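Local coordinates for putative adhesin (Komagataella phaffii, PDB 5FX8), which is a putative cell-wall adhesin that may take part in cell-cell interaction, contributing here its N-terminal region of two cohesin-like domains, at residues T18-D23 / I153-A158; T177-S182 / G253-D258. All coordinates share one frame; numbering follows the deposited sequence.

Interaction 1. Residues T18-D23 / I153-A158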
loop_
_atom_site.group_PDB
_atom_site.type_symbol
_atom_site.label_atom_id
_atom_site.label_comp_id
_atom_site.label_asym_id
_atom_site.label_seq_id
_atom_site.Cartn_x
_atom_site.Cartn_y
_atom_site.Cartn_z
ATOM N N THR C 18 -12.586 13.256 55.427
ATOM C CA THR C 18 -12.033 13.653 54.137
ATOM C C THR C 18 -12.984 14.619 53.437
ATOM O O THR C 18 -14.186 14.360 53.345
ATOM C CB THR C 18 -11.799 12.411 53.280
ATOM O OG1 THR C 18 -10.804 11.605 53.906
ATOM C CG2 THR C 18 -11.319 12.785 51.913
ATOM N N ALA C 19 -12.450 15.725 52.938
ATOM C CA ALA C 19 -13.315 16.729 52.363
ATOM C C ALA C 19 -12.591 17.454 51.247
ATOM O O ALA C 19 -11.366 17.517 51.232
ATOM C CB ALA C 19 -13.765 17.730 53.418
ATOM N N TYR C 20 -13.368 17.984 50.306
ATOM C CA TYR C 20 -12.908 18.954 49.327
ATOM C C TYR C 20 -13.006 20.359 49.902
ATOM O O TYR C 20 -13.771 20.625 50.824
ATOM C CB TYR C 20 -13.740 18.884 48.050
ATOM C CG TYR C 20 -13.555 17.648 47.249
ATOM C CD1 TYR C 20 -12.387 16.912 47.337
ATOM C CD2 TYR C 20 -14.537 17.212 46.395
ATOM C CE1 TYR C 20 -12.212 15.776 46.593
ATOM C CE2 TYR C 20 -14.368 16.063 45.639
ATOM C CZ TYR C 20 -13.207 15.356 45.745
ATOM O OH TYR C 20 -13.025 14.218 45.018
ATOM N N LEU C 21 -12.232 21.275 49.334
ATOM C CA LEU C 21 -12.339 22.644 49.793
ATOM C C LEU C 21 -13.710 23.211 49.506
ATOM O O LEU C 21 -14.094 24.208 50.119
ATOM C CB LEU C 21 -11.283 23.513 49.136
ATOM C CG LEU C 21 -9.823 23.295 49.496
ATOM C CD1 LEU C 21 -8.973 24.195 48.632
ATOM C CD2 LEU C 21 -9.614 23.617 50.943
ATOM N N SER C 22 -14.453 22.594 48.588
ATOM C CA SER C 22 -15.733 23.101 48.124
ATOM C C SER C 22 -16.917 22.499 48.868
ATOM O O SER C 22 -18.060 22.846 48.560
ATOM C CB SER C 22 -15.882 22.830 46.623
ATOM O OG SER C 22 -16.060 21.449 46.362
ATOM N N ASP C 23 -16.666 21.637 49.843
ATOM C CA ASP C 23 -17.698 20.849 50.480
ATOM C C ASP C 23 -18.509 21.656 51.486
ATOM O O ASP C 23 -18.057 22.670 52.026
ATOM C CB ASP C 23 -17.074 19.656 51.175
ATOM C CG ASP C 23 -16.644 18.603 50.210
ATOM O OD1 ASP C 23 -17.018 18.708 49.017
ATOM O OD2 ASP C 23 -15.962 17.660 50.647
ATOM N N ILE C 153 -15.832 12.092 38.628
ATOM C CA ILE C 153 -16.399 12.828 39.740
ATOM C C ILE C 153 -17.374 13.872 39.203
ATOM O O ILE C 153 -17.431 14.136 38.009
ATOM C CB ILE C 153 -15.324 13.477 40.618
ATOM C CG1 ILE C 153 -14.529 14.495 39.819
ATOM C CG2 ILE C 153 -14.427 12.419 41.186
ATOM C CD1 ILE C 153 -13.536 15.220 40.647
ATOM N N LYS C 154 -18.158 14.452 40.118
ATOM C CA LYS C 154 -19.145 15.484 39.835
ATOM C C LYS C 154 -18.922 16.647 40.798
ATOM O O LYS C 154 -18.648 16.424 41.973
ATOM C CB LYS C 154 -20.553 14.917 39.985
ATOM C CG LYS C 154 -21.553 15.609 39.111
ATOM C CD LYS C 154 -22.771 16.011 39.851
ATOM C CE LYS C 154 -23.475 14.825 40.375
ATOM N NZ LYS C 154 -24.713 15.261 41.046
ATOM N N LEU C 155 -19.017 17.886 40.314
ATOM C CA LEU C 155 -18.810 19.077 41.140
ATOM C C LEU C 155 -19.938 20.085 40.926
ATOM O O LEU C 155 -20.444 20.213 39.812
ATOM C CB LEU C 155 -17.453 19.735 40.832
ATOM C CG LEU C 155 -16.209 18.852 41.014
ATOM C CD1 LEU C 155 -14.947 19.592 40.644
ATOM C CD2 LEU C 155 -16.083 18.321 42.417
ATOM N N SER C 156 -20.346 20.792 41.991
ATOM C CA SER C 156 -21.381 21.826 41.948
ATOM C C SER C 156 -20.741 23.197 42.077
ATOM O O SER C 156 -19.745 23.361 42.776
ATOM C CB SER C 156 -22.404 21.702 43.089
ATOM O OG SER C 156 -22.993 20.426 43.223
ATOM N N ASN C 157 -21.326 24.198 41.442
ATOM C CA ASN C 157 -20.879 25.567 41.648
ATOM C C ASN C 157 -22.092 26.468 41.583
ATOM O O ASN C 157 -22.762 26.527 40.553
ATOM C CB ASN C 157 -19.850 26.008 40.611
ATOM C CG ASN C 157 -18.520 25.271 40.733
ATOM O OD1 ASN C 157 -17.697 25.579 41.602
ATOM N ND2 ASN C 157 -18.293 24.305 39.838
ATOM N N ALA C 158 -22.385 27.169 42.661
ATOM C CA ALA C 158 -23.490 28.108 42.609
ATOM C C ALA C 158 -23.132 29.262 41.687
ATOM O O ALA C 158 -22.041 29.824 41.780
ATOM C CB ALA C 158 -23.814 28.626 44.004
#
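Tyr20 meets Leu155 and Ile153 where the two cohesin-like domains face each other. Tyr20 opens a type I beta turn, Tyr20 to Asp23, that follows the short strand 18-19 of the first domain. Ile153 and Leu155 lie on strand 153-158, an outermost strand of an antiparallel sheet in the second domain.

The contact between the two segments is apolar and small. No hydrogen bond joins them. Tyr20 CE2 lies 4.3 Å from Leu155 CD2, which approaches the ring obliquely. Leu155 places CG anti to its backbone carbonyl carbon (chi1 -58°), and this turns the end of the side chain toward the tyrosine. Farther along the ring, Tyr20 OH comes to 4.5 Å from Ile153 CG2, a loose approach. The two aliphatic side chains are alternate residues of one strand, and both lie along the length of the tyrosine. Val145 and Leu147 also pack on Tyr20, and Arg13 forms a cation-pi contact with it.

Polar bonds hold the tyrosine at both ends. The phenol OH is buried but satisfied, since it is hydrogen-bonded to the backbone N of Asp148. At the other end of the residue, the turn closes with a backbone bond of 3.2 Å from Asp23 N to Tyr20 O. The Asp23 side chain folds back over the same turn to take the Tyr20 amide, so the backbone of Tyr20 is tied to Asp23 twice. Asp23 OD2 is further engaged by a salt bridge to Arg13 NE and a hydrogen bond from Ser11 OG, which would probably favour the charged carboxylate. The Tyr20 N to Asp23 OD2 bond measures 2.6 Å, and its donor sits well above the carboxylate plane, 66° out of it.

Interaction 2. Residues T177-S182 / G253-D258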
loop_
_atom_site.group_PDB
_atom_site.type_symbol
_atom_site.label_atom_id
_atom_site.label_comp_id
_atom_site.label_asym_id
_atom_site.label_seq_id
_atom_site.Cartn_x
_atom_site.Cartn_y
_atom_site.Cartn_z
ATOM N N THR C 177 -11.571 4.872 25.753
ATOM C CA THR C 177 -11.900 5.053 24.341
ATOM C C THR C 177 -13.270 5.675 24.099
ATOM O O THR C 177 -13.426 6.425 23.131
ATOM C CB THR C 177 -11.835 3.711 23.585
ATOM O OG1 THR C 177 -12.906 2.857 23.999
ATOM C CG2 THR C 177 -10.525 3.013 23.869
ATOM N N ASN C 178 -14.261 5.400 24.942
ATOM C CA ASN C 178 -15.572 6.002 24.777
ATOM C C ASN C 178 -16.118 6.455 26.122
ATOM O O ASN C 178 -15.838 5.867 27.165
ATOM C CB ASN C 178 -16.538 5.037 24.097
ATOM C CG ASN C 178 -16.075 4.662 22.723
ATOM O OD1 ASN C 178 -15.178 3.840 22.570
ATOM N ND2 ASN C 178 -16.666 5.275 21.708
ATOM N N ILE C 179 -16.895 7.528 26.078
ATOM C CA ILE C 179 -17.478 8.126 27.263
ATOM C C ILE C 179 -18.935 8.432 26.981
ATOM O O ILE C 179 -19.246 9.163 26.039
ATOM C CB ILE C 179 -16.745 9.407 27.675
ATOM C CG1 ILE C 179 -15.277 9.101 27.934
ATOM C CG2 ILE C 179 -17.422 9.995 28.884
ATOM C CD1 ILE C 179 -14.461 10.293 28.340
ATOM N N ASP C 180 -19.818 7.890 27.813
ATOM C CA ASP C 180 -21.249 8.148 27.766
ATOM C C ASP C 180 -21.706 8.847 29.041
ATOM O O ASP C 180 -21.427 8.375 30.141
ATOM C CB ASP C 180 -22.011 6.846 27.605
ATOM C CG ASP C 180 -21.548 6.065 26.428
ATOM O OD1 ASP C 180 -21.464 6.663 25.336
ATOM O OD2 ASP C 180 -21.251 4.863 26.588
ATOM N N ILE C 181 -22.447 9.938 28.896
ATOM C CA ILE C 181 -22.905 10.734 30.026
ATOM C C ILE C 181 -24.388 11.034 29.863
ATOM O O ILE C 181 -24.841 11.387 28.772
ATOM C CB ILE C 181 -22.092 12.040 30.140
ATOM C CG1 ILE C 181 -20.632 11.730 30.427
ATOM C CG2 ILE C 181 -22.608 12.897 31.239
ATOM C CD1 ILE C 181 -19.720 12.782 29.947
ATOM N N SER C 182 -25.147 10.895 30.942
ATOM C CA SER C 182 -26.508 11.412 30.986
ATOM C C SER C 182 -26.788 12.005 32.362
ATOM O O SER C 182 -26.367 11.448 33.376
ATOM C CB SER C 182 -27.520 10.328 30.679
ATOM O OG SER C 182 -27.424 9.333 31.666
ATOM N N GLY C 253 -12.710 9.286 21.642
ATOM C CA GLY C 253 -11.457 9.984 21.475
ATOM C C GLY C 253 -10.440 9.410 22.423
ATOM O O GLY C 253 -10.714 8.493 23.192
ATOM N N GLU C 254 -9.264 9.957 22.339
ATOM C CA GLU C 254 -8.135 9.440 23.075
ATOM C C GLU C 254 -7.913 10.383 24.242
ATOM O O GLU C 254 -7.502 11.530 24.062
ATOM C CB GLU C 254 -6.908 9.333 22.176
ATOM C CG GLU C 254 -7.097 8.469 20.912
ATOM C CD GLU C 254 -7.041 6.965 21.193
ATOM O OE1 GLU C 254 -5.932 6.404 21.304
ATOM O OE2 GLU C 254 -8.102 6.338 21.322
ATOM N N LEU C 255 -8.214 9.915 25.431
ATOM C CA LEU C 255 -7.954 10.697 26.624
ATOM C C LEU C 255 -6.620 10.226 27.186
ATOM O O LEU C 255 -6.478 9.069 27.591
ATOM C CB LEU C 255 -9.094 10.543 27.620
ATOM C CG LEU C 255 -9.244 11.692 28.608
ATOM C CD1 LEU C 255 -9.532 12.983 27.883
ATOM C CD2 LEU C 255 -10.325 11.347 29.588
ATOM N N ALA C 256 -5.635 11.116 27.164
ATOM C CA ALA C 256 -4.292 10.775 27.570
ATOM C C ALA C 256 -4.239 10.466 29.061
ATOM O O ALA C 256 -5.072 10.906 29.858
ATOM C CB ALA C 256 -3.328 11.905 27.234
ATOM N N ASP C 257 -3.218 9.701 29.423
ATOM C CA ASP C 257 -3.036 9.269 30.796
ATOM C C ASP C 257 -2.965 10.443 31.771
ATOM O O ASP C 257 -3.395 10.318 32.920
ATOM C CB ASP C 257 -1.781 8.411 30.862
ATOM C CG ASP C 257 -1.318 8.188 32.253
ATOM O OD1 ASP C 257 -1.888 7.302 32.924
ATOM O OD2 ASP C 257 -0.383 8.896 32.675
ATOM N N ASP C 258 -2.457 11.593 31.338
ATOM C CA ASP C 258 -2.297 12.749 32.209
ATOM C C ASP C 258 -3.363 13.816 31.982
ATOM O O ASP C 258 -3.168 14.969 32.363
ATOM C CB ASP C 258 -0.907 13.357 32.015
ATOM C CG ASP C 258 -0.786 14.158 30.721
ATOM O OD1 ASP C 258 -1.233 13.690 29.654
ATOM O OD2 ASP C 258 -0.244 15.278 30.773
#
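Ile179 carries CG1 anti to the backbone carbonyl carbon and CD1 anti to CA (chi2 180°), which sends CD1 toward Leu255. In Leu255, CG is turned roughly opposite the backbone N (chi1 -156°), and CD2 reaches back toward the isoleucine. The two methyls meet end to end, with Ile179 CD1 4.4 Å from Leu255 CD2. Both side chains are buried. Ile169 and Leu261 touch both of them, and Leu284 and Phe251 pack on Ile179.

The backbones approach at Thr177 and Gly253, whose CA atoms are 5.7 Å apart. A weak hydrogen bond of 3.3 Å runs from Gly253 N to Thr177 O. It is nearly straight. It carries the antiparallel pairing of strands 176-186 and 246-252 one step past the end of the second strand.

The setting is the beta sandwich of the second cohesin-like domain. Residues 253-258 form the connection by which the chain leaves strand 246-252 in one sheet and enters strand 260-268 in the other. Leu255 points inward between the sheets. On the other edge of strand 176-186, Thr177 and Asn178 both face Thr285 in a classic beta bulge. At the bulge, Thr177 OG1 donates a 2.9 Å hydrogen bond to Asn178 OD1. The donor is tilted 17° from the carbonyl plane of the amide.

Away from the interior, this end of the domain meets the neighbouring lipoxygenase chain. Glu254 OE2 forms a salt bridge with Arg403 of that chain, and the same arginine gives a weak hydrogen bond to Thr177 O, the atom that also takes the Gly253 amide.

How the interactions relate
From the N terminus, segment 18-23 comes early in the first cohesin-like domain. The chain then builds much of that domain before segment 153-158 closes interaction 1, with 129 residues between the two segments. Interaction 2 opens later at strand 176-186 and closes at 253-258, with 70 residues between. The two loops follow in series and neither nest nor cross. Interaction 1 ties one domain to the other, whereas interaction 2 lies within the second domain and fastens the connection between its two sheets to strand 176-186. Their centres are 22 Å apart and their nearest atoms about 8 Å. Strand 162-170 links them, pairing with 153-158 and packing Ile169 on interaction 2.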